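Local coordinates for cycloserine biosynthesis protein DcsG (Streptomyces lavendulae, PDB 6JIL) that catalyses the ATP-dependent, magnesium-requiring cyclisation of O-ureido-D-serine to the antibiotic D-cycloserine as an ATP-grasp ligase, at residues Thr187-His201 with Arg220-Ala234. Numbering follows the deposited sequence.
Sequences TDLTFFDGVYSHAIH and RQARDADEDQRAVAA
The tight part of this contact centres on Leu189, whose CD2 branch lies 3.5 Å from Ala225 CB and also meets the CA of Arg230 and Ala233 CB. Beside it, Phe191 CE1 approaches Ala233 CB to 3.5 Å, and the carbonyl oxygen of Arg230 meets the rim of the Phe191 ring, close to the ring plane. With CG of Tyr196 trans to the backbone N (chi1 171°), the ring reaches toward helix 227-234 and receives Arg230 CD over the centre of one face, 3.4 Å from the centroid and 13° off the normal: a CH-pi contact. The guanidinium stands almost perpendicular to the ring, so this is no stacked cation-pi pair. At the ring's far end the hydroxyl accepts a weak bond from Ala225 N (3.4 Å). Edge pairing is antiparallel: His201 N donates to Gln221 O (2.8 Å), and Gln221 N returns a longer bond to His201 O. The solvent side differs in kind: the exposed Arg223 bends its chain to lay one guanidinium face over His201 CB, guanidinium and imidazole planes 24° apart, Arg223 NH2 3.5 Å from His201 CD2. On the opposite side of the sheet from His201, Ile200 CD1 packs on CD of Arg220, an inferred active-site residue whose guanidinium bonds to Pro215 O, Asn278 and Ser276. Strand 220-223 thus edges the antiparallel sheet beside 195-202, while helix 227-244 covers 186-192, 252-259 (Ala233 on Val255) and, beyond it, 265-271 (Val232 on Val267).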
ATOM      1  N   THR A 187       4.918 -11.647   3.488  1.00 19.43           N
ATOM      2  CA  THR A 187       5.114 -11.152   4.845  1.00 19.58           C
ATOM      3  C   THR A 187       5.011  -9.630   4.823  1.00 19.92           C
ATOM      4  O   THR A 187       5.716  -8.961   4.066  1.00 19.06           O
ATOM      5  CB  THR A 187       6.486 -11.579   5.406  1.00 20.52           C
ATOM      6  OG1 THR A 187       6.610 -13.005   5.319  1.00 20.14           O
ATOM      7  CG2 THR A 187       6.616 -11.167   6.866  1.00 19.74           C
ATOM      8  N   ASP A 188       4.113  -9.096   5.650  1.00 18.03           N
ATOM      9  CA  ASP A 188       3.876  -7.659   5.736  1.00 17.13           C
ATOM     10  C   ASP A 188       4.440  -7.079   7.034  1.00 17.15           C
ATOM     11  O   ASP A 188       3.930  -7.367   8.119  1.00 17.18           O
ATOM     12  CB  ASP A 188       2.370  -7.378   5.648  1.00 19.55           C
ATOM     13  CG  ASP A 188       1.770  -7.774   4.294  1.00 21.55           C
ATOM     14  OD1 ASP A 188       2.463  -8.445   3.496  1.00 21.14           O
ATOM     15  OD2 ASP A 188       0.601  -7.415   4.033  1.00 20.02           O
ATOM     16  N   LEU A 189       5.488  -6.260   6.917  1.00 15.48           N
ATOM     17  CA  LEU A 189       6.132  -5.657   8.080  1.00 14.49           C
ATOM     18  C   LEU A 189       5.663  -4.227   8.340  1.00 15.50           C
ATOM     19  O   LEU A 189       5.564  -3.413   7.424  1.00 17.02           O
ATOM     20  CB  LEU A 189       7.657  -5.656   7.913  1.00 13.78           C
ATOM     21  CG  LEU A 189       8.431  -6.977   7.828  1.00 14.00           C
ATOM     22  CD1 LEU A 189       8.124  -7.688   6.517  1.00 11.63           C
ATOM     23  CD2 LEU A 189       9.929  -6.687   7.932  1.00 10.22           C
ATOM     24  N   THR A 190       5.389  -3.923   9.602  1.00 15.08           N
ATOM     25  CA  THR A 190       4.938  -2.596   9.985  1.00 13.66           C
ATOM     26  C   THR A 190       6.040  -1.854  10.730  1.00 14.60           C
ATOM     27  O   THR A 190       6.668  -2.401  11.635  1.00 14.75           O
ATOM     28  CB  THR A 190       3.700  -2.692  10.866  1.00 13.31           C
ATOM     29  OG1 THR A 190       2.616  -3.202  10.085  1.00 15.95           O
ATOM     30  CG2 THR A 190       3.330  -1.338  11.422  1.00 14.52           C
ATOM     31  N   PHE A 191       6.272  -0.607  10.331  1.00 15.70           N
ATOM     32  CA  PHE A 191       7.298   0.226  10.944  1.00 16.24           C
ATOM     33  C   PHE A 191       6.728   1.525  11.486  1.00 16.97           C
ATOM     34  O   PHE A 191       5.765   2.070  10.942  1.00 17.53           O
ATOM     35  CB  PHE A 191       8.384   0.585   9.931  1.00 16.77           C
ATOM     36  CG  PHE A 191       9.343  -0.526   9.635  1.00 17.86           C
ATOM     37  CD1 PHE A 191       8.925  -1.671   8.975  1.00 15.21           C
ATOM     38  CD2 PHE A 191      10.691  -0.397   9.971  1.00 18.16           C
ATOM     39  CE1 PHE A 191       9.838  -2.672   8.644  1.00 19.34           C
ATOM     40  CE2 PHE A 191      11.611  -1.393   9.645  1.00 18.05           C
ATOM     41  CZ  PHE A 191      11.185  -2.530   8.979  1.00 18.41           C
ATOM     42  N   PHE A 192       7.343   2.019  12.555  1.00 17.87           N
ATOM     43  CA  PHE A 192       6.939   3.277  13.165  1.00 18.63           C
ATOM     44  C   PHE A 192       8.184   4.124  13.375  1.00 19.23           C
ATOM     45  O   PHE A 192       9.085   3.746  14.119  1.00 18.77           O
ATOM     46  CB  PHE A 192       6.213   3.012  14.478  1.00 16.42           C
ATOM     47  CG  PHE A 192       4.876   2.346  14.290  1.00 16.81           C
ATOM     48  CD1 PHE A 192       4.606   1.109  14.864  1.00 15.00           C
ATOM     49  CD2 PHE A 192       3.890   2.954  13.524  1.00 14.61           C
ATOM     50  CE1 PHE A 192       3.378   0.489  14.680  1.00 14.77           C
ATOM     51  CE2 PHE A 192       2.656   2.339  13.333  1.00 14.97           C
ATOM     52  CZ  PHE A 192       2.401   1.104  13.914  1.00 14.52           C
ATOM     53  N   ASP A 193       8.232   5.260  12.683  1.00 20.91           N
ATOM     54  CA  ASP A 193       9.371   6.173  12.746  1.00 23.24           C
ATOM     55  C   ASP A 193      10.698   5.505  12.392  1.00 23.67           C
ATOM     56  O   ASP A 193      11.722   5.757  13.027  1.00 24.75           O
ATOM     57  CB  ASP A 193       9.477   6.825  14.126  1.00 24.62           C
ATOM     58  CG  ASP A 193       8.683   8.108  14.218  1.00 26.42           C
ATOM     59  OD1 ASP A 193       8.253   8.599  13.153  1.00 27.92           O
ATOM     60  OD2 ASP A 193       8.494   8.635  15.338  1.00 27.78           O
ATOM     61  N   GLY A 194      10.668   4.658  11.369  1.00 22.99           N
ATOM     62  CA  GLY A 194      11.867   3.975  10.928  1.00 22.73           C
ATOM     63  C   GLY A 194      12.261   2.794  11.793  1.00 23.51           C
ATOM     64  O   GLY A 194      13.361   2.263  11.643  1.00 24.72           O
ATOM     65  N   VAL A 195      11.372   2.374  12.690  1.00 22.11           N
ATOM     66  CA  VAL A 195      11.663   1.252  13.581  1.00 19.88           C
ATOM     67  C   VAL A 195      10.682   0.097  13.401  1.00 19.07           C
ATOM     68  O   VAL A 195       9.466   0.282  13.401  1.00 19.83           O
ATOM     69  CB  VAL A 195      11.650   1.713  15.058  1.00 20.42           C
ATOM     70  CG1 VAL A 195      11.857   0.527  15.996  1.00 19.00           C
ATOM     71  CG2 VAL A 195      12.732   2.759  15.270  1.00 17.01           C
ATOM     72  N   TYR A 196      11.225  -1.101  13.236  1.00 18.00           N
ATOM     73  CA  TYR A 196      10.405  -2.286  13.049  1.00 17.74           C
ATOM     74  C   TYR A 196       9.539  -2.540  14.276  1.00 17.84           C
ATOM     75  O   TYR A 196      10.030  -2.536  15.405  1.00 16.68           O
ATOM     76  CB  TYR A 196      11.292  -3.509  12.795  1.00 15.31           C
ATOM     77  CG  TYR A 196      10.533  -4.814  12.796  1.00 13.76           C
ATOM     78  CD1 TYR A 196       9.694  -5.158  11.737  1.00 13.24           C
ATOM     79  CD2 TYR A 196      10.630  -5.692  13.871  1.00 15.20           C
ATOM     80  CE1 TYR A 196       8.970  -6.348  11.749  1.00 13.12           C
ATOM     81  CE2 TYR A 196       9.904  -6.888  13.898  1.00 16.18           C
ATOM     82  CZ  TYR A 196       9.080  -7.206  12.833  1.00 14.91           C
ATOM     83  OH  TYR A 196       8.371  -8.377  12.855  1.00 14.81           O
ATOM     84  N   SER A 197       8.249  -2.764  14.052  1.00 17.86           N
ATOM     85  CA  SER A 197       7.342  -3.035  15.159  1.00 17.19           C
ATOM     86  C   SER A 197       6.861  -4.475  15.151  1.00 16.97           C
ATOM     87  O   SER A 197       7.000  -5.188  16.136  1.00 17.43           O
ATOM     88  CB  SER A 197       6.128  -2.110  15.105  1.00 19.39           C
ATOM     89  OG  SER A 197       5.213  -2.420  16.145  1.00 16.17           O
ATOM     90  N   HIS A 198       6.301  -4.905  14.028  1.00 16.92           N
ATOM     91  CA  HIS A 198       5.771  -6.255  13.934  1.00 17.14           C
ATOM     92  C   HIS A 198       5.410  -6.589  12.496  1.00 18.02           C
ATOM     93  O   HIS A 198       5.450  -5.729  11.608  1.00 14.98           O
ATOM     94  CB  HIS A 198       4.510  -6.363  14.775  1.00 17.66           C
ATOM     95  CG  HIS A 198       3.437  -5.406  14.354  1.00 21.20           C
ATOM     96  ND1 HIS A 198       3.410  -4.088  14.761  1.00 19.44           N
ATOM     97  CD2 HIS A 198       2.383  -5.563  13.516  1.00 19.61           C
ATOM     98  CE1 HIS A 198       2.387  -3.476  14.194  1.00 19.97           C
ATOM     99  NE2 HIS A 198       1.748  -4.348  13.433  1.00 20.27           N
ATOM    100  N   ALA A 199       5.033  -7.845  12.281  1.00 17.98           N
ATOM    101  CA  ALA A 199       4.661  -8.306  10.957  1.00 18.99           C
ATOM    102  C   ALA A 199       3.615  -9.407  11.025  1.00 20.36           C
ATOM    103  O   ALA A 199       3.293  -9.925  12.099  1.00 21.75           O
ATOM    104  CB  ALA A 199       5.897  -8.807  10.219  1.00 19.28           C
ATOM    105  N   ILE A 200       3.073  -9.752   9.864  1.00 20.56           N
ATOM    106  CA  ILE A 200       2.091 -10.813   9.773  1.00 20.59           C
ATOM    107  C   ILE A 200       2.347 -11.574   8.487  1.00 20.09           C
ATOM    108  O   ILE A 200       3.105 -11.141   7.622  1.00 18.26           O
ATOM    109  CB  ILE A 200       0.637 -10.282   9.692  1.00 21.55           C
ATOM    110  CG1 ILE A 200       0.374  -9.707   8.296  1.00 22.88           C
ATOM    111  CG2 ILE A 200       0.400  -9.228  10.762  1.00 22.72           C
ATOM    112  CD1 ILE A 200      -1.076  -9.341   8.031  1.00 21.81           C
ATOM    113  N   HIS A 201       1.716 -12.729   8.383  1.00 19.64           N
ATOM    114  CA  HIS A 201       1.803 -13.516   7.185  1.00 18.54           C
ATOM    115  C   HIS A 201       0.421 -13.338   6.562  1.00 19.60           C
ATOM    116  O   HIS A 201      -0.589 -13.296   7.273  1.00 19.34           O
ATOM    117  CB  HIS A 201       2.069 -14.987   7.505  1.00 19.74           C
ATOM    118  CG  HIS A 201       1.775 -15.903   6.363  1.00 21.35           C
ATOM    119  ND1 HIS A 201       0.575 -16.565   6.232  1.00 23.57           N
ATOM    120  CD2 HIS A 201       2.492 -16.203   5.255  1.00 22.72           C
ATOM    121  CE1 HIS A 201       0.563 -17.232   5.092  1.00 24.18           C
ATOM    122  NE2 HIS A 201       1.715 -17.028   4.480  1.00 24.26           N
ATOM    123  N   ARG A 220      -4.873 -13.623   7.620  1.00 21.67           N
ATOM    124  CA  ARG A 220      -3.722 -13.064   8.331  1.00 22.87           C
ATOM    125  C   ARG A 220      -3.384 -13.758   9.643  1.00 23.30           C
ATOM    126  O   ARG A 220      -4.245 -14.348  10.288  1.00 24.50           O
ATOM    127  CB  ARG A 220      -3.957 -11.586   8.626  1.00 21.94           C
ATOM    128  CG  ARG A 220      -4.613 -10.832   7.497  1.00 21.88           C
ATOM    129  CD  ARG A 220      -4.710  -9.360   7.815  1.00 21.40           C
ATOM    130  NE  ARG A 220      -5.505  -8.673   6.812  1.00 23.10           N
ATOM    131  CZ  ARG A 220      -5.372  -7.391   6.502  1.00 23.18           C
ATOM    132  NH1 ARG A 220      -4.464  -6.651   7.119  1.00 22.96           N
ATOM    133  NH2 ARG A 220      -6.158  -6.851   5.582  1.00 21.84           N
ATOM    134  N   GLN A 221      -2.118 -13.670  10.032  1.00 23.05           N
ATOM    135  CA  GLN A 221      -1.650 -14.241  11.284  1.00 24.07           C
ATOM    136  C   GLN A 221      -0.292 -13.675  11.669  1.00 22.91           C
ATOM    137  O   GLN A 221       0.578 -13.487  10.815  1.00 21.63           O
ATOM    138  CB  GLN A 221      -1.596 -15.770  11.209  1.00 27.93           C
ATOM    139  CG  GLN A 221      -0.867 -16.346  10.035  1.00 33.44           C
ATOM    140  CD  GLN A 221      -0.865 -17.861  10.072  1.00 39.74           C
ATOM    141  OE1 GLN A 221      -1.921 -18.493  10.151  1.00 43.85           O
ATOM    142  NE2 GLN A 221       0.326 -18.456  10.017  1.00 41.93           N
ATOM    143  N   ALA A 222      -0.134 -13.382  12.959  1.00 20.72           N
ATOM    144  CA  ALA A 222       1.106 -12.826  13.498  1.00 20.25           C
ATOM    145  C   ALA A 222       2.337 -13.579  12.996  1.00 20.42           C
ATOM    146  O   ALA A 222       2.361 -14.805  12.960  1.00 20.18           O
ATOM    147  CB  ALA A 222       1.068 -12.847  15.025  1.00 16.50           C
ATOM    148  N   ARG A 223       3.359 -12.829  12.611  1.00 22.26           N
ATOM    149  CA  ARG A 223       4.589 -13.418  12.107  1.00 24.63           C
ATOM    150  C   ARG A 223       5.780 -12.619  12.616  1.00 24.50           C
ATOM    151  O   ARG A 223       5.685 -11.421  12.865  1.00 24.91           O
ATOM    152  CB  ARG A 223       4.590 -13.389  10.581  1.00 25.56           C
ATOM    153  CG  ARG A 223       5.610 -14.297   9.925  1.00 31.02           C
ATOM    154  CD  ARG A 223       5.061 -15.712   9.802  1.00 35.23           C
ATOM    155  NE  ARG A 223       5.394 -16.302   8.508  1.00 40.02           N
ATOM    156  CZ  ARG A 223       4.833 -17.408   8.023  1.00 42.42           C
ATOM    157  NH1 ARG A 223       3.906 -18.050   8.728  1.00 44.23           N
ATOM    158  NH2 ARG A 223       5.191 -17.869   6.831  1.00 41.45           N
ATOM    159  N   ASP A 224       6.908 -13.284  12.775  1.00 27.39           N
ATOM    160  CA  ASP A 224       8.104 -12.592  13.221  1.00 29.79           C
ATOM    161  C   ASP A 224       9.033 -12.525  12.020  1.00 29.86           C
ATOM    162  O   ASP A 224       9.587 -13.541  11.600  1.00 30.20           O
ATOM    163  CB  ASP A 224       8.754 -13.359  14.361  1.00 32.51           C
ATOM    164  CG  ASP A 224       9.161 -12.458  15.493  1.00 37.73           C
ATOM    165  OD1 ASP A 224      10.215 -11.795  15.368  1.00 41.91           O
ATOM    166  OD2 ASP A 224       8.413 -12.397  16.497  1.00 38.64           O
ATOM    167  N   ALA A 225       9.182 -11.334  11.452  1.00 29.59           N
ATOM    168  CA  ALA A 225      10.029 -11.153  10.275  1.00 30.01           C
ATOM    169  C   ALA A 225      11.487 -11.396  10.626  1.00 29.76           C
ATOM    170  O   ALA A 225      11.949 -10.968  11.686  1.00 30.41           O
ATOM    171  CB  ALA A 225       9.853  -9.746   9.714  1.00 28.27           C
ATOM    172  N   ASP A 226      12.213 -12.085   9.749  1.00 29.72           N
ATOM    173  CA  ASP A 226      13.620 -12.348  10.016  1.00 31.33           C
ATOM    174  C   ASP A 226      14.464 -11.134   9.664  1.00 31.78           C
ATOM    175  O   ASP A 226      13.952 -10.146   9.128  1.00 30.51           O
ATOM    176  CB  ASP A 226      14.118 -13.589   9.259  1.00 32.48           C
ATOM    177  CG  ASP A 226      13.809 -13.549   7.779  1.00 36.46           C
ATOM    178  OD1 ASP A 226      12.651 -13.830   7.405  1.00 41.37           O
ATOM    179  OD2 ASP A 226      14.718 -13.240   6.981  1.00 38.43           O
ATOM    180  N   GLU A 227      15.752 -11.207   9.989  1.00 33.05           N
ATOM    181  CA  GLU A 227      16.688 -10.113   9.732  1.00 33.87           C
ATOM    182  C   GLU A 227      16.664  -9.599   8.300  1.00 31.39           C
ATOM    183  O   GLU A 227      16.561  -8.397   8.071  1.00 30.38           O
ATOM    184  CB  GLU A 227      18.109 -10.548  10.092  1.00 36.75           C
ATOM    185  CG  GLU A 227      18.354 -10.627  11.584  1.00 44.20           C
ATOM    186  CD  GLU A 227      19.724 -11.177  11.926  1.00 48.53           C
ATOM    187  OE1 GLU A 227      20.116 -11.087  13.112  1.00 50.99           O
ATOM    188  OE2 GLU A 227      20.405 -11.706  11.017  1.00 50.02           O
ATOM    189  N   ASP A 228      16.759 -10.516   7.347  1.00 30.21           N
ATOM    190  CA  ASP A 228      16.761 -10.160   5.936  1.00 30.64           C
ATOM    191  C   ASP A 228      15.528  -9.378   5.528  1.00 29.52           C
ATOM    192  O   ASP A 228      15.627  -8.370   4.827  1.00 30.15           O
ATOM    193  CB  ASP A 228      16.861 -11.417   5.081  1.00 33.00           C
ATOM    194  CG  ASP A 228      18.239 -12.039   5.131  1.00 36.95           C
ATOM    195  OD1 ASP A 228      18.363 -13.226   4.749  1.00 39.76           O
ATOM    196  OD2 ASP A 228      19.195 -11.336   5.541  1.00 36.53           O
ATOM    197  N   GLN A 229      14.365  -9.846   5.968  1.00 27.19           N
ATOM    198  CA  GLN A 229      13.118  -9.191   5.627  1.00 24.53           C
ATOM    199  C   GLN A 229      13.076  -7.787   6.214  1.00 24.36           C
ATOM    200  O   GLN A 229      12.733  -6.828   5.517  1.00 23.12           O
ATOM    201  CB  GLN A 229      11.941 -10.033   6.122  1.00 22.82           C
ATOM    202  CG  GLN A 229      11.890 -11.414   5.490  1.00 21.23           C
ATOM    203  CD  GLN A 229      10.719 -12.241   5.979  1.00 23.82           C
ATOM    204  OE1 GLN A 229      10.569 -12.475   7.179  1.00 22.64           O
ATOM    205  NE2 GLN A 229       9.882 -12.695   5.049  1.00 22.71           N
ATOM    206  N   ARG A 230      13.450  -7.665   7.485  1.00 23.29           N
ATOM    207  CA  ARG A 230      13.453  -6.365   8.145  1.00 22.93           C
ATOM    208  C   ARG A 230      14.499  -5.471   7.504  1.00 21.04           C
ATOM    209  O   ARG A 230      14.313  -4.258   7.388  1.00 19.86           O
ATOM    210  CB  ARG A 230      13.724  -6.534   9.640  1.00 25.97           C
ATOM    211  CG  ARG A 230      12.628  -7.302  10.349  1.00 30.89           C
ATOM    212  CD  ARG A 230      12.799  -7.300  11.855  1.00 36.68           C
ATOM    213  NE  ARG A 230      13.873  -8.175  12.305  1.00 41.49           N
ATOM    214  CZ  ARG A 230      14.189  -8.357  13.583  1.00 46.19           C
ATOM    215  NH1 ARG A 230      13.509  -7.720  14.533  1.00 45.85           N
ATOM    216  NH2 ARG A 230      15.184  -9.175  13.913  1.00 46.56           N
ATOM    217  N   ALA A 231      15.595  -6.080   7.069  1.00 18.87           N
ATOM    218  CA  ALA A 231      16.658  -5.333   6.413  1.00 18.76           C
ATOM    219  C   ALA A 231      16.157  -4.747   5.087  1.00 17.53           C
ATOM    220  O   ALA A 231      16.424  -3.589   4.770  1.00 17.82           O
ATOM    221  CB  ALA A 231      17.854  -6.239   6.172  1.00 17.37           C
ATOM    222  N   VAL A 232      15.425  -5.545   4.315  1.00 15.52           N
ATOM    223  CA  VAL A 232      14.908  -5.071   3.042  1.00 14.09           C
ATOM    224  C   VAL A 232      13.831  -4.013   3.275  1.00 16.75           C
ATOM    225  O   VAL A 232      13.846  -2.954   2.647  1.00 19.00           O
ATOM    226  CB  VAL A 232      14.333  -6.238   2.194  1.00 12.31           C
ATOM    227  CG1 VAL A 232      13.523  -5.691   1.029  1.00 10.39           C
ATOM    228  CG2 VAL A 232      15.467  -7.096   1.658  1.00  6.57           C
ATOM    229  N   ALA A 233      12.905  -4.295   4.184  1.00 15.28           N
ATOM    230  CA  ALA A 233      11.833  -3.359   4.492  1.00 14.69           C
ATOM    231  C   ALA A 233      12.383  -1.992   4.878  1.00 14.81           C
ATOM    232  O   ALA A 233      11.891  -0.967   4.417  1.00 15.12           O
ATOM    233  CB  ALA A 233      10.973  -3.907   5.628  1.00 13.79           C
ATOM    234  N   ALA A 234      13.398  -1.985   5.741  1.00 15.83           N
ATOM    235  CA  ALA A 234      14.017  -0.743   6.204  1.00 15.25           C
ATOM    236  C   ALA A 234      14.722  -0.002   5.080  1.00 16.22           C
ATOM    237  O   ALA A 234      14.843   1.223   5.129  1.00 18.64           O
ATOM    238  CB  ALA A 234      15.009  -1.032   7.331  1.00 14.28           C
TER
HETATM  239  O   HOH W   1       5.384  -9.994  14.906  1.00 19.50           O